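Uncharacterized protein (Bacteroides ovatus, PDB 4E6F) is of unknown function but carries a DUF4468 domain with a TBP-like fold, a curved antiparallel sheet packed against helices. Local coordinates at residues 10-15 with 141-145; 36-42 with 103-108; 48-53 with 97-101. All blocks are in the same frame, centred on the assembly; numbering follows the deposited sequence. Where two conformers were deposited one is given.

Contact 1 (10-15 with 141-145); sequences DTRYLV and KTKLV
Leu14 and Leu144 carry this contact between two loops at the surface of the chain. Leu14 has CG anti to the carbonyl carbon (chi1 -52°), which lays its branches on the backbone of 141-145. Leu14 CD1 sits 3.5 Å from Thr142 O, and Leu14 CB lies 3.8 Å from Lys141 O. Leu14 CD2 reaches the backbone around Thr142 C and Lys143 N. Leu144 answers from the other loop with both methyls. Leu144 CD2 lies 4.0 Å from Tyr13 CB, and Leu144 CD1 comes 3.6 Å from Asp10 OD2. Asp10 and Leu144 cross at about a right angle. Beside them, Val15 CG2 meets Lys141 CB at 3.9 Å, also crosswise. Cutting Leu14 back to an alanine removes both methyls, which would probably leave a gap over Thr142 O and the Thr142-Lys143 backbone. The 10-15 segment holds a short 3-10 turn at 11-13, closed by Tyr13 N to Asp10 O, and segment 141-145 is an irregular linker ahead of helix 149-169. One water joins them. It donates to Asp10 OD2 at 2.7 Å and accepts from Leu144 N at 3.0 Å. Outward, helix 149-169 positions the turn: Arg153 forms a salt bridge with Asp10 OD1, Asp157 bonds Tyr13 OH, and Arg152 bonds Tyr13 O. On the linker side, Asn138 OD1 accepts from the backbone N of Thr142 and Lys143.

Contact 2 (36-42 with 103-108); sequences MSQAQIY and CKPGNC. With EDO (1,2-ethanediol), chain F.
This is a partly buried helix-to-hairpin contact, in which the start of helix 38-54 rests on the turn joining strands 90-104 and 107-119. One backbone bond ties the two: Gly106 N donates to Met36 O at 2.9 Å. The donor stands nearly in line with the carbonyl, but the N-H is bent, at 130°. Ile41 is the main apolar piece. Its CG1 branch lies anti to the carbonyl carbon (chi1 -65°) and carries CD1 over the turn backbone, 3.3 Å from Lys104 O and 3.4 Å from Asn107 N. The other branch, CG2, touches both cysteines, at 3.7 Å from Cys103 SG and 3.8 Å from Cys108 CB. Cys103 SG also packs against Tyr42 CA. The turn is a type II beta turn from Lys104 to Asn107, with Gly106 at its positive-phi position, and it closes a beta hairpin of the TBP-like fold. Gln38 stretches along the hairpin with its chain extended. It runs side by side with Pro105, and its OE1 lies 3.5 Å from Pro105 CD. Its NE2 makes a weak hydrogen bond to Ala69 O. The helix start is closed by a capping box. Gln40 N donates to the N-cap Ser37 OG at 3.2 Å, and Ser37 N returns a bond to Gln40 OE1 at 2.8 Å. Gln40 NE2 donates to O1 of an ethanediol, probably from the crystallisation liquor. Phe170 touches Ile41 and Cys108 from beyond the two segments.

Contact 3 (48-53 with 97-101); sequences WMDERL and YQITV. With EDO (1,2-ethanediol), chain E.
Helix 48-53 runs nearly antiparallel to strand 97-101, at 163°, with the axes 11.2 Å apart at their closest. Side chains of both elements bridge that distance. Met49, a selenomethionine, bends at chi3 (-65°), which brings its CE down onto the strand. There Met49 CE meets Val101 CG2 at a tight 3.4 Å and Ile99 CG2 at 3.8 Å. Leu53 and Ile99 reach for each other tip to tip, CD2 to CD1 at 3.8 Å. Ile99 CG2 also meets the edge of the Trp48 ring, near its plane, at CZ3. One face of that indole is covered by Arg52 CB, and Trp48 NE1 bonds Asp165. Tyr97 projects its hydroxyl past Leu53 toward Arg52. Tyr97 OH and Arg52 NH1 are 3.9 Å apart and not bonded, and the ring and guanidinium planes stand 73° apart. Both polar ends instead go to Glu79, Tyr97 OH by a hydrogen bond and Arg52 NH2 by a salt bridge. Asn56 is a second partner of each. Helix 149-169 adds Met162 against Ile99. A helix laid along an antiparallel sheet, with a mostly apolar interface between them, is consistent with the TBP-like fold assigned to this domain.

Contact 3 is core and contact 1 is surface, on opposite sides of the chain's centre, while contact 2 is partly buried. Contacts 2 and 3 hold the same two elements, helix 38-54 and strand 90-104, and they touch through Cys108 SG and Val101 CG1, 3.5 Å apart. Their chemistry differs with depth. Contact 3 joins helix and strand by apolar side chains, whereas contact 2, at the hairpin end, adds a backbone bond and a capped helix start. Contact 1 stands apart, about 15 Å from either at the nearest atoms. It joins loops lying far apart in sequence, leaning on a water and on charged residues of helix 149-169.

Contact 1 (10-15 with 141-145)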
# COMPACT_ATOMS: atom_id res chain seq x y z
N ASP A 10 -2.81 -16.88 9.40
CA ASP A 10 -3.40 -15.67 8.81
C ASP A 10 -3.73 -14.59 9.84
O ASP A 10 -4.46 -13.65 9.53
CB ASP A 10 -4.66 -16.07 8.02
CG ASP A 10 -4.36 -16.67 6.66
OD1 ASP A 10 -3.28 -16.36 6.09
OD2 ASP A 10 -5.21 -17.41 6.14
N THR A 11 -3.15 -14.69 11.06
CA THR A 11 -3.36 -13.74 12.15
C THR A 11 -3.26 -12.27 11.67
O THR A 11 -4.09 -11.45 12.04
CB THR A 11 -2.30 -14.02 13.25
OG1 THR A 11 -2.47 -15.35 13.74
CG2 THR A 11 -2.36 -13.03 14.40
N ARG A 12 -2.26 -11.96 10.83
CA ARG A 12 -1.99 -10.61 10.34
C ARG A 12 -3.19 -10.02 9.58
O ARG A 12 -3.41 -8.82 9.61
CB ARG A 12 -0.76 -10.65 9.37
CG ARG A 12 -0.54 -9.39 8.48
CD ARG A 12 -0.06 -8.28 9.36
NE ARG A 12 0.01 -6.96 8.72
CZ ARG A 12 -0.89 -5.99 8.88
NH1 ARG A 12 -2.04 -6.24 9.50
NH2 ARG A 12 -0.66 -4.78 8.40
N TYR A 13 -3.94 -10.87 8.89
CA TYR A 13 -4.95 -10.45 7.92
C TYR A 13 -6.39 -10.34 8.44
O TYR A 13 -7.32 -10.10 7.65
CB TYR A 13 -4.90 -11.44 6.74
CG TYR A 13 -3.49 -11.63 6.21
CD1 TYR A 13 -2.81 -10.59 5.59
CD2 TYR A 13 -2.82 -12.84 6.38
CE1 TYR A 13 -1.51 -10.75 5.11
CE2 TYR A 13 -1.53 -13.02 5.90
CZ TYR A 13 -0.85 -11.96 5.32
OH TYR A 13 0.42 -12.16 4.84
N LEU A 14 -6.59 -10.47 9.74
CA LEU A 14 -7.94 -10.49 10.28
C LEU A 14 -8.40 -9.07 10.70
O LEU A 14 -8.19 -8.12 9.94
CB LEU A 14 -8.06 -11.56 11.38
CG LEU A 14 -7.58 -12.96 10.94
CD1 LEU A 14 -7.67 -13.97 12.08
CD2 LEU A 14 -8.35 -13.48 9.71
N VAL A 15 -9.08 -8.92 11.85
CA VAL A 15 -9.63 -7.66 12.37
C VAL A 15 -8.61 -6.49 12.23
O VAL A 15 -7.46 -6.64 12.66
CB VAL A 15 -10.04 -7.88 13.86
CG1 VAL A 15 -10.47 -6.58 14.52
CG2 VAL A 15 -11.14 -8.93 13.99
N LYS A 141 -15.00 -13.21 11.78
CA LYS A 141 -13.73 -12.52 11.51
C LYS A 141 -12.51 -13.36 12.02
O LYS A 141 -11.48 -12.80 12.42
CB LYS A 141 -13.72 -11.08 12.06
CG LYS A 141 -14.86 -10.22 11.49
CD LYS A 141 -14.70 -8.72 11.74
CE LYS A 141 -15.87 -7.96 11.15
NZ LYS A 141 -15.56 -6.51 10.92
N THR A 142 -12.62 -14.70 11.91
CA THR A 142 -11.58 -15.66 12.33
C THR A 142 -10.80 -16.22 11.15
O THR A 142 -9.70 -16.77 11.33
CB THR A 142 -12.20 -16.79 13.15
OG1 THR A 142 -13.25 -17.40 12.39
CG2 THR A 142 -12.70 -16.31 14.52
N LYS A 143 -11.38 -16.14 9.94
CA LYS A 143 -10.72 -16.66 8.76
C LYS A 143 -10.97 -15.75 7.60
O LYS A 143 -12.01 -15.09 7.54
CB LYS A 143 -11.27 -18.06 8.39
CG LYS A 143 -10.88 -19.20 9.32
CD LYS A 143 -11.50 -20.53 8.83
CE LYS A 143 -11.14 -21.71 9.72
NZ LYS A 143 -11.96 -22.93 9.40
N LEU A 144 -10.06 -15.79 6.66
CA LEU A 144 -10.23 -15.16 5.37
C LEU A 144 -11.22 -15.96 4.54
O LEU A 144 -11.14 -17.20 4.53
CB LEU A 144 -8.87 -15.14 4.65
CG LEU A 144 -7.83 -14.19 5.23
CD1 LEU A 144 -6.48 -14.43 4.58
CD2 LEU A 144 -8.24 -12.73 4.97
N VAL A 145 -12.13 -15.28 3.82
CA VAL A 145 -13.04 -15.95 2.87
C VAL A 145 -12.11 -16.59 1.83
O VAL A 145 -11.26 -15.89 1.29
CB VAL A 145 -14.06 -14.95 2.26
CG1 VAL A 145 -14.82 -15.57 1.09
CG2 VAL A 145 -15.05 -14.46 3.32
O HOH W 1 -7.68 -17.56 7.17

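Contact 2 (36-42 with 103-108)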
# COMPACT_ATOMS: atom_id res chain seq x y z
N MSE A 36 13.65 15.69 13.12
CA MSE A 36 13.59 16.31 11.78
C MSE A 36 12.53 17.38 11.62
O MSE A 36 11.40 17.24 12.10
CB MSE A 36 13.34 15.23 10.73
CG MSE A 36 14.46 14.21 10.63
SE MSE A 36 14.15 13.07 9.04
CE MSE A 36 15.46 11.61 9.46
N SER A 37 12.88 18.45 10.87
CA SER A 37 11.92 19.51 10.60
C SER A 37 10.98 19.06 9.50
O SER A 37 11.28 18.07 8.81
CB SER A 37 12.64 20.77 10.16
OG SER A 37 13.12 20.56 8.85
N GLN A 38 9.88 19.79 9.31
CA GLN A 38 8.95 19.46 8.23
C GLN A 38 9.68 19.40 6.87
O GLN A 38 9.44 18.46 6.08
CB GLN A 38 7.80 20.47 8.19
CG GLN A 38 6.80 20.16 7.08
CD GLN A 38 5.56 21.00 7.16
OE1 GLN A 38 4.90 21.10 8.21
NE2 GLN A 38 5.19 21.57 6.02
N ALA A 39 10.56 20.39 6.58
CA ALA A 39 11.30 20.46 5.32
C ALA A 39 12.21 19.24 5.11
O ALA A 39 12.23 18.69 4.03
CB ALA A 39 12.13 21.74 5.26
N GLN A 40 12.89 18.76 6.18
CA GLN A 40 13.75 17.58 6.05
C GLN A 40 12.93 16.31 5.72
O GLN A 40 13.35 15.46 4.92
CB GLN A 40 14.51 17.36 7.38
CG GLN A 40 15.43 18.54 7.74
CD GLN A 40 16.13 18.25 9.05
OE1 GLN A 40 15.57 18.41 10.12
NE2 GLN A 40 17.36 17.78 8.99
N ILE A 41 11.77 16.18 6.35
CA ILE A 41 10.89 15.00 6.13
C ILE A 41 10.34 15.04 4.70
O ILE A 41 10.35 14.02 3.99
CB ILE A 41 9.78 14.99 7.19
CG1 ILE A 41 10.39 14.78 8.61
CG2 ILE A 41 8.73 13.87 6.88
CD1 ILE A 41 9.39 15.01 9.75
N TYR A 42 9.88 16.25 4.29
CA TYR A 42 9.33 16.46 2.95
C TYR A 42 10.39 16.09 1.89
O TYR A 42 10.05 15.42 0.91
CB TYR A 42 8.85 17.92 2.83
CG TYR A 42 8.41 18.29 1.43
CD1 TYR A 42 7.10 18.07 1.01
CD2 TYR A 42 9.29 18.91 0.55
CE1 TYR A 42 6.69 18.42 -0.29
CE2 TYR A 42 8.89 19.26 -0.74
CZ TYR A 42 7.60 19.01 -1.15
OH TYR A 42 7.22 19.39 -2.42
N CYS A 103 3.57 15.51 5.66
CA CYS A 103 4.74 15.81 6.50
C CYS A 103 4.43 16.97 7.41
O CYS A 103 3.92 18.01 6.97
CB CYS A 103 5.97 16.12 5.64
SG CYS A 103 6.27 14.92 4.31
N LYS A 104 4.84 16.84 8.68
CA LYS A 104 4.70 17.87 9.70
C LYS A 104 6.02 17.90 10.46
O LYS A 104 6.79 16.95 10.32
CB LYS A 104 3.53 17.54 10.65
CG LYS A 104 2.14 17.69 10.03
CD LYS A 104 1.05 17.27 11.01
CE LYS A 104 -0.33 17.32 10.40
NZ LYS A 104 -1.34 16.65 11.27
N PRO A 105 6.32 18.92 11.28
CA PRO A 105 7.57 18.85 12.04
C PRO A 105 7.59 17.59 12.90
O PRO A 105 6.66 17.36 13.67
CB PRO A 105 7.53 20.12 12.90
CG PRO A 105 6.60 21.06 12.14
CD PRO A 105 5.57 20.17 11.55
N GLY A 106 8.62 16.76 12.71
CA GLY A 106 8.83 15.56 13.51
C GLY A 106 7.99 14.33 13.17
O GLY A 106 8.13 13.28 13.83
N ASN A 107 7.08 14.44 12.18
CA ASN A 107 6.26 13.26 11.88
C ASN A 107 5.82 13.17 10.42
O ASN A 107 5.82 14.17 9.70
CB ASN A 107 5.08 13.14 12.83
CG ASN A 107 4.09 14.25 12.77
OD1 ASN A 107 3.26 14.31 11.86
ND2 ASN A 107 4.11 15.09 13.80
N CYS A 108 5.45 11.95 10.01
CA CYS A 108 5.05 11.70 8.63
C CYS A 108 3.90 10.72 8.63
O CYS A 108 3.97 9.71 9.33
CB CYS A 108 6.23 11.13 7.84
SG CYS A 108 5.92 10.97 6.08
C1 EDO F . 17.70 16.57 12.48
O1 EDO F . 18.64 16.54 11.43
C2 EDO F . 18.27 15.90 13.77
O2 EDO F . 19.46 16.54 14.19

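Contact 3 (48-53 with 97-101)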
# COMPACT_ATOMS: atom_id res chain seq x y z
N TRP A 48 12.21 9.57 -1.75
CA TRP A 48 11.76 8.18 -1.62
C TRP A 48 10.64 7.87 -2.62
O TRP A 48 10.72 6.86 -3.34
CB TRP A 48 11.26 7.88 -0.19
CG TRP A 48 10.53 6.56 -0.12
CD1 TRP A 48 11.09 5.32 -0.17
CD2 TRP A 48 9.11 6.37 -0.20
NE1 TRP A 48 10.11 4.36 -0.26
CE2 TRP A 48 8.88 4.98 -0.27
CE3 TRP A 48 8.00 7.25 -0.17
CZ2 TRP A 48 7.59 4.44 -0.34
CZ3 TRP A 48 6.72 6.71 -0.25
CH2 TRP A 48 6.53 5.32 -0.36
N MSE A 49 9.60 8.71 -2.66
CA MSE A 49 8.49 8.39 -3.54
C MSE A 49 8.92 8.42 -5.01
O MSE A 49 8.47 7.58 -5.78
CB MSE A 49 7.29 9.31 -3.32
CG MSE A 49 6.04 8.69 -3.94
SE MSE A 49 4.53 9.88 -4.01
CE MSE A 49 4.25 10.08 -2.11
N ASP A 50 9.79 9.38 -5.37
CA ASP A 50 10.28 9.45 -6.75
C ASP A 50 10.98 8.15 -7.14
O ASP A 50 10.66 7.56 -8.17
CB ASP A 50 11.23 10.65 -6.90
CG ASP A 50 11.67 10.91 -8.32
OD1 ASP A 50 10.90 10.61 -9.25
OD2 ASP A 50 12.77 11.45 -8.49
N GLU A 51 11.92 7.68 -6.30
CA GLU A 51 12.64 6.45 -6.59
C GLU A 51 11.74 5.22 -6.52
O GLU A 51 11.83 4.33 -7.38
CB GLU A 51 13.84 6.28 -5.64
CG GLU A 51 14.94 7.31 -5.87
CD GLU A 51 15.58 7.33 -7.25
OE1 GLU A 51 15.83 6.24 -7.82
OE2 GLU A 51 15.83 8.44 -7.76
N ARG A 52 10.83 5.17 -5.54
CA ARG A 52 9.92 4.03 -5.38
C ARG A 52 8.99 3.89 -6.60
O ARG A 52 8.72 2.78 -7.05
CB ARG A 52 9.10 4.17 -4.08
CG ARG A 52 8.01 3.12 -3.87
CD ARG A 52 8.57 1.69 -3.79
NE ARG A 52 7.51 0.71 -3.61
CZ ARG A 52 6.70 0.28 -4.57
NH1 ARG A 52 6.85 0.71 -5.83
NH2 ARG A 52 5.73 -0.58 -4.29
N LEU A 53 8.49 5.02 -7.13
CA LEU A 53 7.60 4.92 -8.28
C LEU A 53 8.40 4.69 -9.57
O LEU A 53 7.90 4.00 -10.46
CB LEU A 53 6.69 6.16 -8.37
CG LEU A 53 5.67 6.22 -7.19
CD1 LEU A 53 4.86 7.52 -7.21
CD2 LEU A 53 4.70 5.06 -7.22
N TYR A 97 -2.92 2.49 -7.72
CA TYR A 97 -3.13 3.05 -6.39
C TYR A 97 -2.62 4.49 -6.32
O TYR A 97 -1.91 4.93 -7.23
CB TYR A 97 -2.37 2.18 -5.33
CG TYR A 97 -0.89 1.97 -5.66
CD1 TYR A 97 0.06 2.94 -5.33
CD2 TYR A 97 -0.47 0.86 -6.38
CE1 TYR A 97 1.41 2.77 -5.66
CE2 TYR A 97 0.88 0.66 -6.70
CZ TYR A 97 1.81 1.63 -6.34
OH TYR A 97 3.14 1.47 -6.66
N GLN A 98 -2.90 5.17 -5.20
CA GLN A 98 -2.33 6.48 -4.94
C GLN A 98 -1.59 6.40 -3.61
O GLN A 98 -2.06 5.75 -2.67
CB GLN A 98 -3.44 7.54 -4.88
CG GLN A 98 -2.90 8.94 -4.55
CD GLN A 98 -3.94 10.03 -4.72
OE1 GLN A 98 -4.71 10.03 -5.70
NE2 GLN A 98 -3.96 10.97 -3.77
N ILE A 99 -0.39 7.01 -3.57
CA ILE A 99 0.38 7.15 -2.32
C ILE A 99 0.22 8.60 -1.91
O ILE A 99 0.54 9.48 -2.71
CB ILE A 99 1.88 6.82 -2.47
CG1 ILE A 99 2.10 5.49 -3.20
CG2 ILE A 99 2.57 6.82 -1.07
CD1 ILE A 99 3.62 5.23 -3.55
N THR A 100 -0.22 8.85 -0.67
CA THR A 100 -0.41 10.21 -0.17
C THR A 100 0.44 10.36 1.07
O THR A 100 0.26 9.59 2.03
CB THR A 100 -1.87 10.48 0.10
OG1 THR A 100 -2.58 10.33 -1.14
CG2 THR A 100 -2.12 11.89 0.71
N VAL A 101 1.33 11.35 1.09
CA VAL A 101 2.25 11.57 2.21
C VAL A 101 2.01 12.96 2.77
O VAL A 101 1.95 13.92 2.01
CB VAL A 101 3.72 11.40 1.77
CG1 VAL A 101 4.69 11.76 2.90
CG2 VAL A 101 3.97 9.97 1.30
C1 EDO E . -5.48 5.06 -9.11
O1 EDO E . -5.11 5.40 -7.78
C2 EDO E . -4.39 5.51 -10.11
O2 EDO E . -3.14 4.87 -9.83